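Local coordinates for protein citrinin polyketide synthase (Monascus purpureus, PDB 5MPT) that builds the keto-aldehyde precursor of the mycotoxin citrinin from malonyl-CoA units, the piece present here being its C-methyltransferase (CMeT) domain, at residues A[315-320]-A[376-381]; A[22-27]-A[187-192]; A[30-35]-A[369-374]. All blocks are in the same frame, centred on the assembly; numbering follows the deposited sequence.

Contact 1: residues A[315-320]-A[376-381]; sequences EMTEQV and RLIIAL. With EDO (1,2-ethanediol), chain D.
In the Rossmann-like sheet of the methyltransferase domain, Glu315 and Arg376 form an antiparallel hydrogen-bonded pair between strands 309-316 and 375-381. Glu315 N donates to Arg376 O at 3.0 Å. Arg376 N returns a bond of 3.0 Å to Glu315 O. The bridge comes just before strand 309-316 ends and the chain turns into a loop.

Thr317, in that loop, meets the arginine side chain at about a right angle. Thr317 OG1 lies 3.6 Å from Arg376 CG, and Thr317 CG2 stands 4.0 Å from the same carbon. The hydroxyl is put between the backbone N and carbonyl carbon (chi1 44°), and it is hydrogen-bonded to Asn373 O. Arg376 NH1 is hydrogen-bonded to Thr365 O and NH2 to Asn373 OD1. Ile378 adds light apolar contact, with Ile378 CD1 4.3 Å from Glu315 CB. A 1,2-ethanediol, probably from the crystallisation liquor, gives a hydrogen bond from O2 to Thr317 O (3.1 Å).

Glu315 is an active-site residue for methyl transfer. Its carboxylate leads away from strand 375-381, and OE1 is hydrogen-bonded to ND1 of His289, another active-site residue. The bridge lies in the backbone of this acid. The strand order 3-2-1-4-5-7-6, with antiparallel 375-381 between 309-316 and 361-364, is typical of the class I methyltransferase fold.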
loop_
_atom_site.group_PDB
_atom_site.type_symbol
_atom_site.label_atom_id
_atom_site.label_comp_id
_atom_site.label_asym_id
_atom_site.label_seq_id
_atom_site.Cartn_x
_atom_site.Cartn_y
_atom_site.Cartn_z
ATOM N N GLU A 315 2.559 -2.332 5.468
ATOM C CA GLU A 315 1.242 -1.715 5.426
ATOM C C GLU A 315 1.330 -0.218 5.585
ATOM O O GLU A 315 2.083 0.295 6.420
ATOM C CB GLU A 315 0.335 -2.274 6.530
ATOM C CG GLU A 315 -0.297 -3.571 6.170
ATOM C CD GLU A 315 -1.456 -3.394 5.218
ATOM O OE1 GLU A 315 -1.966 -2.249 5.084
ATOM O OE2 GLU A 315 -1.838 -4.393 4.581
ATOM N N MET A 316 0.540 0.480 4.778
ATOM C CA MET A 316 0.364 1.908 4.946
ATOM C C MET A 316 -0.486 2.149 6.186
ATOM O O MET A 316 -1.640 1.720 6.252
ATOM C CB MET A 316 -0.294 2.492 3.706
ATOM C CG MET A 316 -0.347 3.993 3.761
ATOM S SD MET A 316 -0.728 4.771 2.184
ATOM C CE MET A 316 0.920 4.989 1.490
ATOM N N THR A 317 0.098 2.809 7.178
ATOM C CA THR A 317 -0.512 2.932 8.490
ATOM C C THR A 317 -1.117 4.313 8.718
ATOM O O THR A 317 -1.835 4.507 9.700
ATOM C CB THR A 317 0.545 2.598 9.559
ATOM O OG1 THR A 317 1.782 3.252 9.224
ATOM C CG2 THR A 317 0.774 1.107 9.610
ATOM N N GLU A 318 -0.825 5.273 7.837
ATOM C CA GLU A 318 -1.420 6.599 7.851
ATOM C C GLU A 318 -1.931 6.930 6.454
ATOM O O GLU A 318 -1.292 6.592 5.449
ATOM C CB GLU A 318 -0.367 7.598 8.322
ATOM C CG GLU A 318 -0.852 8.950 8.749
ATOM C CD GLU A 318 0.274 9.729 9.403
ATOM O OE1 GLU A 318 0.843 10.616 8.729
ATOM O OE2 GLU A 318 0.612 9.420 10.571
ATOM N N GLN A 319 -3.085 7.595 6.382
ATOM C CA GLN A 319 -3.611 7.994 5.084
ATOM C C GLN A 319 -2.765 9.105 4.473
ATOM O O GLN A 319 -2.184 9.939 5.174
ATOM C CB GLN A 319 -5.072 8.451 5.204
ATOM C CG GLN A 319 -6.048 7.335 5.517
ATOM C CD GLN A 319 -7.415 7.858 5.881
ATOM O OE1 GLN A 319 -7.878 7.664 7.002
ATOM N NE2 GLN A 319 -8.078 8.527 4.932
ATOM N N VAL A 320 -2.678 9.075 3.144
ATOM C CA VAL A 320 -1.949 10.039 2.322
ATOM C C VAL A 320 -2.950 10.518 1.279
ATOM O O VAL A 320 -3.602 9.674 0.640
ATOM C CB VAL A 320 -0.732 9.399 1.653
ATOM C CG1 VAL A 320 -0.118 10.331 0.607
ATOM C CG2 VAL A 320 0.312 9.064 2.716
ATOM N N ARG A 376 4.729 1.040 7.625
ATOM C CA ARG A 376 5.511 0.276 8.566
ATOM C C ARG A 376 5.677 -1.136 8.051
ATOM O O ARG A 376 4.784 -1.687 7.396
ATOM C CB ARG A 376 4.854 0.232 9.934
ATOM C CG ARG A 376 4.681 1.567 10.563
ATOM C CD ARG A 376 4.259 1.445 11.995
ATOM N NE ARG A 376 3.741 2.707 12.469
ATOM C CZ ARG A 376 4.465 3.681 13.013
ATOM N NH1 ARG A 376 5.789 3.546 13.199
ATOM N NH2 ARG A 376 3.850 4.814 13.363
ATOM N N LEU A 377 6.823 -1.740 8.378
ATOM C CA LEU A 377 6.887 -3.186 8.463
ATOM C C LEU A 377 6.332 -3.601 9.818
ATOM O O LEU A 377 6.716 -3.063 10.859
ATOM C CB LEU A 377 8.304 -3.720 8.302
ATOM C CG LEU A 377 9.060 -3.459 6.997
ATOM C CD1 LEU A 377 10.516 -3.951 7.116
ATOM C CD2 LEU A 377 8.335 -4.092 5.841
ATOM N N ILE A 378 5.422 -4.550 9.796
ATOM C CA ILE A 378 4.772 -5.070 10.991
ATOM C C ILE A 378 5.040 -6.558 10.969
ATOM O O ILE A 378 4.634 -7.265 10.035
ATOM C CB ILE A 378 3.258 -4.781 11.028
ATOM C CG1 ILE A 378 2.974 -3.289 10.878
ATOM C CG2 ILE A 378 2.639 -5.280 12.330
ATOM C CD1 ILE A 378 1.485 -2.984 10.629
ATOM N N ILE A 379 5.801 -7.021 11.940
ATOM C CA ILE A 379 6.128 -8.439 12.043
ATOM C C ILE A 379 5.250 -9.068 13.108
ATOM O O ILE A 379 4.968 -8.450 14.150
ATOM C CB ILE A 379 7.638 -8.640 12.334
ATOM C CG1 ILE A 379 7.995 -10.114 12.173
ATOM C CG2 ILE A 379 8.029 -8.147 13.751
ATOM C CD1 ILE A 379 9.517 -10.355 12.182
ATOM N N ALA A 380 4.817 -10.308 12.848
ATOM C CA ALA A 380 3.914 -11.035 13.735
ATOM C C ALA A 380 4.339 -12.502 13.763
ATOM O O ALA A 380 4.299 -13.192 12.740
ATOM C CB ALA A 380 2.473 -10.868 13.282
ATOM N N LEU A 381 4.797 -12.943 14.917
ATOM C CA LEU A 381 5.270 -14.306 15.082
ATOM C C LEU A 381 4.102 -15.239 15.364
ATOM O O LEU A 381 3.190 -14.915 16.139
ATOM C CB LEU A 381 6.286 -14.379 16.217
ATOM C CG LEU A 381 7.723 -13.961 15.894
ATOM C CD1 LEU A 381 7.823 -12.573 15.378
ATOM C CD2 LEU A 381 8.593 -14.138 17.144
HETATM C C1 EDO D . -6.529 4.911 8.632
HETATM O O1 EDO D . -7.157 4.346 9.786
HETATM C C2 EDO D . -5.030 4.913 8.891
HETATM O O2 EDO D . -4.816 5.338 10.242
#

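Contact 2: residues A[22-27]-A[187-192]; sequences RIAKEA and IQQAEF
Phe192, Gln189 and Ala24 have the most surface buried where helix 14-26 meets helix 181-198. The two short helical segments run roughly antiparallel. Their axes come within 9.4 Å, at 148° between directions. The CA atoms of Ala24 and Gln189 are 6.5 Å apart.

Gln189 makes the polar link. Its chain is extended, with CG anti to the backbone N (chi1 -177°), and this carries the amide across to the other helix. Gln189 NE2 donates to Ala24 O at 2.9 Å. The oxygen lies in the plane of the Gln189 amide. Relative to the carbonyl, however, the donor sits well above the plane, 64° out of it, and not on a lone pair. Ala24 O also accepts from Ala27 N, which arrives from the opposite face. Two donors therefore grip this one oxygen in the last turn of the helix. Gln189 NE2 has a second partner in Thr28 OG1, so the amide bonds to residues on both sides of the break between helices 14-26 and 28-34.

Phe192 supplies the apolar half. The Phe192 and Ile23 side chains cross at about a right angle, with Phe192 CZ 3.4 Å from Ile23 CG2. The ring passes along Ala24, where Phe192 CD2 is 4.0 Å from Ala24 CA and 4.2 Å from Ala24 CB. Ala27 CB is a looser neighbour, 4.5 Å from Phe192 CE2.

Around this pair, helix 181-198 packs against helix 221-231 through Ala190 and Glu191, and Ala190 also touches strand 309-316. Gln188 and Gln189 rest on Phe31 of helix 28-34. Lys25 reaches from helix 14-26 to salt bridges with Asp363 of strand 361-364 and Glu366 just after it.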
loop_
_atom_site.group_PDB
_atom_site.type_symbol
_atom_site.label_atom_id
_atom_site.label_comp_id
_atom_site.label_asym_id
_atom_site.label_seq_id
_atom_site.Cartn_x
_atom_site.Cartn_y
_atom_site.Cartn_z
ATOM N N ARG A 22 15.091 -6.231 15.203
ATOM C CA ARG A 22 15.527 -5.092 15.993
ATOM C C ARG A 22 16.530 -4.258 15.213
ATOM O O ARG A 22 16.410 -3.025 15.142
ATOM C CB ARG A 22 16.124 -5.544 17.318
ATOM C CG ARG A 22 16.603 -4.388 18.216
ATOM C CD ARG A 22 17.398 -4.913 19.413
ATOM N NE ARG A 22 18.543 -5.720 18.980
ATOM C CZ ARG A 22 18.582 -7.053 18.949
ATOM N NH1 ARG A 22 19.683 -7.663 18.523
ATOM N NH2 ARG A 22 17.539 -7.786 19.346
ATOM N N ILE A 23 17.489 -4.920 14.562
ATOM C CA ILE A 23 18.484 -4.204 13.761
ATOM C C ILE A 23 17.810 -3.404 12.652
ATOM O O ILE A 23 18.133 -2.236 12.421
ATOM C CB ILE A 23 19.514 -5.191 13.192
ATOM C CG1 ILE A 23 20.436 -5.668 14.309
ATOM C CG2 ILE A 23 20.336 -4.542 12.116
ATOM C CD1 ILE A 23 21.258 -6.903 13.952
ATOM N N ALA A 24 16.869 -4.026 11.931
ATOM C CA ALA A 24 16.197 -3.326 10.848
ATOM C C ALA A 24 15.388 -2.151 11.391
ATOM O O ALA A 24 15.483 -1.015 10.883
ATOM C CB ALA A 24 15.327 -4.327 10.077
ATOM N N LYS A 25 14.667 -2.393 12.490
ATOM C CA LYS A 25 13.816 -1.382 13.108
ATOM C C LYS A 25 14.619 -0.143 13.472
ATOM O O LYS A 25 14.189 0.986 13.211
ATOM C CB LYS A 25 13.148 -1.976 14.357
ATOM C CG LYS A 25 12.234 -0.989 15.111
ATOM C CD LYS A 25 11.501 -1.702 16.242
ATOM C CE LYS A 25 10.631 -0.756 17.029
ATOM N NZ LYS A 25 9.966 -1.440 18.154
ATOM N N GLU A 26 15.774 -0.329 14.104
ATOM C CA GLU A 26 16.550 0.838 14.518
ATOM C C GLU A 26 17.096 1.639 13.344
ATOM O O GLU A 26 17.471 2.785 13.543
ATOM C CB GLU A 26 17.679 0.402 15.444
ATOM C CG GLU A 26 17.113 -0.149 16.747
ATOM C CD GLU A 26 18.146 -0.691 17.720
ATOM O OE1 GLU A 26 19.353 -0.731 17.389
ATOM O OE2 GLU A 26 17.721 -1.083 18.832
ATOM N N ALA A 27 17.130 1.076 12.141
ATOM C CA ALA A 27 17.634 1.756 10.958
ATOM C C ALA A 27 16.522 2.400 10.129
ATOM O O ALA A 27 16.798 2.851 9.016
ATOM C CB ALA A 27 18.397 0.769 10.078
ATOM N N ILE A 187 10.535 -1.745 1.377
ATOM C CA ILE A 187 10.960 -2.967 0.706
ATOM C C ILE A 187 12.454 -3.160 0.886
ATOM O O ILE A 187 12.925 -4.255 1.193
ATOM C CB ILE A 187 10.561 -2.927 -0.785
ATOM C CG1 ILE A 187 9.031 -2.849 -0.936
ATOM C CG2 ILE A 187 11.102 -4.160 -1.501
ATOM C CD1 ILE A 187 8.529 -2.671 -2.403
ATOM N N GLN A 188 13.223 -2.083 0.711
ATOM C CA GLN A 188 14.656 -2.170 0.939
ATOM C C GLN A 188 14.943 -2.536 2.383
ATOM O O GLN A 188 15.847 -3.315 2.657
ATOM C CB GLN A 188 15.302 -0.834 0.552
ATOM C CG GLN A 188 16.797 -0.856 0.499
ATOM C CD GLN A 188 17.341 -1.540 -0.742
ATOM O OE1 GLN A 188 16.994 -1.171 -1.869
ATOM N NE2 GLN A 188 18.204 -2.551 -0.539
ATOM N N GLN A 189 14.186 -1.982 3.321
ATOM C CA GLN A 189 14.380 -2.321 4.725
ATOM C C GLN A 189 14.047 -3.788 4.991
ATOM O O GLN A 189 14.724 -4.462 5.774
ATOM C CB GLN A 189 13.532 -1.379 5.581
ATOM C CG GLN A 189 13.728 -1.599 7.057
ATOM C CD GLN A 189 12.844 -0.700 7.881
ATOM O OE1 GLN A 189 11.773 -0.324 7.442
ATOM N NE2 GLN A 189 13.284 -0.354 9.091
ATOM N N ALA A 190 13.032 -4.311 4.313
ATOM C CA ALA A 190 12.715 -5.715 4.458
ATOM C C ALA A 190 13.827 -6.588 3.910
ATOM O O ALA A 190 14.105 -7.650 4.482
ATOM C CB ALA A 190 11.365 -6.023 3.779
ATOM N N GLU A 191 14.458 -6.187 2.800
ATOM C CA GLU A 191 15.648 -6.906 2.330
ATOM C C GLU A 191 16.706 -7.005 3.423
ATOM O O GLU A 191 17.279 -8.067 3.644
ATOM C CB GLU A 191 16.252 -6.243 1.102
ATOM C CG GLU A 191 15.345 -6.196 -0.116
ATOM C CD GLU A 191 16.009 -5.429 -1.242
ATOM O OE1 GLU A 191 15.440 -4.391 -1.659
ATOM O OE2 GLU A 191 17.111 -5.849 -1.679
ATOM N N PHE A 192 17.016 -5.886 4.080
ATOM C CA PHE A 192 18.024 -5.869 5.134
ATOM C C PHE A 192 17.644 -6.799 6.281
ATOM O O PHE A 192 18.465 -7.604 6.767
ATOM C CB PHE A 192 18.214 -4.408 5.597
ATOM C CG PHE A 192 19.175 -4.246 6.714
ATOM C CD1 PHE A 192 20.450 -4.802 6.646
ATOM C CD2 PHE A 192 18.812 -3.529 7.845
ATOM C CE1 PHE A 192 21.364 -4.581 7.680
ATOM C CE2 PHE A 192 19.705 -3.346 8.898
ATOM C CZ PHE A 192 20.979 -3.867 8.812
#

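Contact 3: residues A[30-35]-A[369-374]; sequences DFILNG and RPEANI
Ile32 and Glu371 mark the nearest approach of the two backbones, their CA atoms 7.2 Å apart. Residues 30-34 are helical. Residues 370-373 form a short 3-10 turn, with Ala372 N bonded to Arg369 O and Asn373 N to Pro370 O. No hydrogen bond crosses between the segments.

Ile32 has the largest share of the contact, and its two branches go to different places. Ile32 CD1 reaches the turn, 3.5 Å from Ala372 N and 3.8 Å from Ala372 CB. Ile32 CG2, anti to the backbone N, packs 3.6 Å from Arg369 CD and 3.8 Å from Glu371 OE1.

The turn belongs to the loop joining strands 361-364 and 375-381 of the methyltransferase sheet. The helix belongs to the N-terminal helical part, of the methyltransferase helix-turn-helix family, and packs on this loop.

Arg369 slides past Ile32 in the opposite direction, extended from CG to NE. Leu33 sits over one face of the Arg369 guanidinium: Leu33 CB is 3.7 Å above the plane, offset toward the rim. Leu33 CD1 is 3.5 Å from Arg369 NH2. Glu371 bends at chi2 (83°), and its OE2 accepts from Tyr41 N at the start of helix 40-62. Arg369 N is bonded to Asp29 OD1, just before the helical segment.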
loop_
_atom_site.group_PDB
_atom_site.type_symbol
_atom_site.label_atom_id
_atom_site.label_comp_id
_atom_site.label_asym_id
_atom_site.label_seq_id
_atom_site.Cartn_x
_atom_site.Cartn_y
_atom_site.Cartn_z
ATOM N N ASP A 30 17.244 5.785 8.813
ATOM C CA ASP A 30 18.312 5.647 7.833
ATOM C C ASP A 30 17.782 5.212 6.482
ATOM O O ASP A 30 18.262 5.689 5.449
ATOM C CB ASP A 30 19.356 4.621 8.291
ATOM C CG ASP A 30 20.097 5.025 9.581
ATOM O OD1 ASP A 30 20.829 6.028 9.572
ATOM O OD2 ASP A 30 19.993 4.297 10.594
ATOM N N PHE A 31 16.840 4.250 6.455
ATOM C CA PHE A 31 16.290 3.827 5.168
ATOM C C PHE A 31 15.494 4.948 4.511
ATOM O O PHE A 31 15.571 5.125 3.294
ATOM C CB PHE A 31 15.419 2.555 5.318
ATOM C CG PHE A 31 16.228 1.302 5.411
ATOM C CD1 PHE A 31 16.680 0.681 4.263
ATOM C CD2 PHE A 31 16.657 0.841 6.623
ATOM C CE1 PHE A 31 17.466 -0.383 4.322
ATOM C CE2 PHE A 31 17.453 -0.272 6.690
ATOM C CZ PHE A 31 17.856 -0.879 5.530
ATOM N N ILE A 32 14.772 5.740 5.312
ATOM C CA ILE A 32 13.979 6.850 4.795
ATOM C C ILE A 32 14.885 7.891 4.142
ATOM O O ILE A 32 14.624 8.365 3.030
ATOM C CB ILE A 32 13.139 7.439 5.945
ATOM C CG1 ILE A 32 12.023 6.462 6.324
ATOM C CG2 ILE A 32 12.553 8.802 5.566
ATOM C CD1 ILE A 32 11.380 6.795 7.632
ATOM N N LEU A 33 15.973 8.260 4.823
ATOM C CA LEU A 33 16.901 9.235 4.259
ATOM C C LEU A 33 17.604 8.682 3.021
ATOM O O LEU A 33 17.671 9.350 1.981
ATOM C CB LEU A 33 17.921 9.657 5.314
ATOM C CG LEU A 33 18.895 10.767 4.906
ATOM C CD1 LEU A 33 18.257 12.112 4.687
ATOM C CD2 LEU A 33 19.986 10.828 6.000
ATOM N N ASN A 34 18.167 7.479 3.122
ATOM C CA ASN A 34 18.906 6.906 2.002
ATOM C C ASN A 34 18.030 6.748 0.775
ATOM O O ASN A 34 18.471 6.972 -0.361
ATOM C CB ASN A 34 19.498 5.565 2.418
ATOM C CG ASN A 34 19.823 4.683 1.230
ATOM O OD1 ASN A 34 18.971 3.920 0.748
ATOM N ND2 ASN A 34 21.060 4.782 0.745
ATOM N N GLY A 35 16.803 6.338 0.982
ATOM C CA GLY A 35 15.883 6.106 -0.106
ATOM C C GLY A 35 15.231 7.328 -0.665
ATOM O O GLY A 35 14.342 7.164 -1.494
ATOM N N ARG A 369 11.672 10.462 11.971
ATOM C CA ARG A 369 11.179 11.144 10.792
ATOM C C ARG A 369 9.673 10.931 10.630
ATOM O O ARG A 369 9.152 9.856 10.948
ATOM C CB ARG A 369 11.934 10.649 9.557
ATOM C CG ARG A 369 13.407 11.037 9.573
ATOM C CD ARG A 369 14.140 10.486 8.354
ATOM N NE ARG A 369 15.546 10.885 8.410
ATOM C CZ ARG A 369 16.000 12.055 7.967
ATOM N NH1 ARG A 369 15.141 12.934 7.432
ATOM N NH2 ARG A 369 17.295 12.356 8.055
ATOM N N PRO A 370 8.944 11.945 10.168
ATOM C CA PRO A 370 7.486 11.801 10.025
ATOM C C PRO A 370 7.088 10.684 9.083
ATOM O O PRO A 370 6.033 10.079 9.277
ATOM C CB PRO A 370 7.055 13.183 9.505
ATOM C CG PRO A 370 8.309 13.796 8.911
ATOM C CD PRO A 370 9.414 13.280 9.763
ATOM N N GLU A 371 7.911 10.387 8.072
ATOM C CA GLU A 371 7.595 9.337 7.121
ATOM C C GLU A 371 7.579 7.972 7.774
ATOM O O GLU A 371 6.922 7.069 7.266
ATOM C CB GLU A 371 8.601 9.356 5.977
ATOM C CG GLU A 371 8.597 10.626 5.148
ATOM C CD GLU A 371 9.401 11.794 5.717
ATOM O OE1 GLU A 371 10.264 11.626 6.634
ATOM O OE2 GLU A 371 9.202 12.919 5.192
ATOM N N ALA A 372 8.319 7.793 8.876
ATOM C CA ALA A 372 8.295 6.527 9.607
ATOM C C ALA A 372 6.903 6.169 10.106
ATOM O O ALA A 372 6.691 5.024 10.482
ATOM C CB ALA A 372 9.288 6.578 10.785
ATOM N N ASN A 373 5.943 7.101 10.083
ATOM C CA ASN A 373 4.565 6.810 10.456
ATOM C C ASN A 373 3.681 6.515 9.255
ATOM O O ASN A 373 2.547 6.028 9.430
ATOM C CB ASN A 373 3.967 7.975 11.255
ATOM C CG ASN A 373 4.721 8.245 12.535
ATOM O OD1 ASN A 373 5.075 7.324 13.268
ATOM N ND2 ASN A 373 5.007 9.523 12.799
ATOM N N ILE A 374 4.188 6.698 8.038
ATOM C CA ILE A 374 3.308 6.574 6.870
ATOM C C ILE A 374 3.091 5.114 6.507
ATOM O O ILE A 374 1.956 4.690 6.252
ATOM C CB ILE A 374 3.859 7.366 5.674
ATOM C CG1 ILE A 374 3.950 8.854 6.017
ATOM C CG2 ILE A 374 2.991 7.148 4.450
ATOM C CD1 ILE A 374 4.758 9.650 5.003
#

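Overall arrangement
Contact 1 lies nearest the chain centre and contains an active-site residue. Contacts 2 and 3 lie farther out, where the N-terminal helices meet the methyltransferase part. Contact 3 is the buried one, although Leu33 is exposed; contacts 1 and 2 are only partly buried. Contact 1 relies on paired backbone bonds. Contact 2 mixes one amide-to-carbonyl bond with ring packing. Contact 3 has no hydrogen bond across it. Helices 14-26 and 28-34 follow each other in the chain, and Phe31 joins contacts 2 and 3 by packing on Phe192. The loop of contact 3 runs straight into the strand of contact 1. Leu377 packs on Gln189 and Ala190, joining contacts 1 and 2.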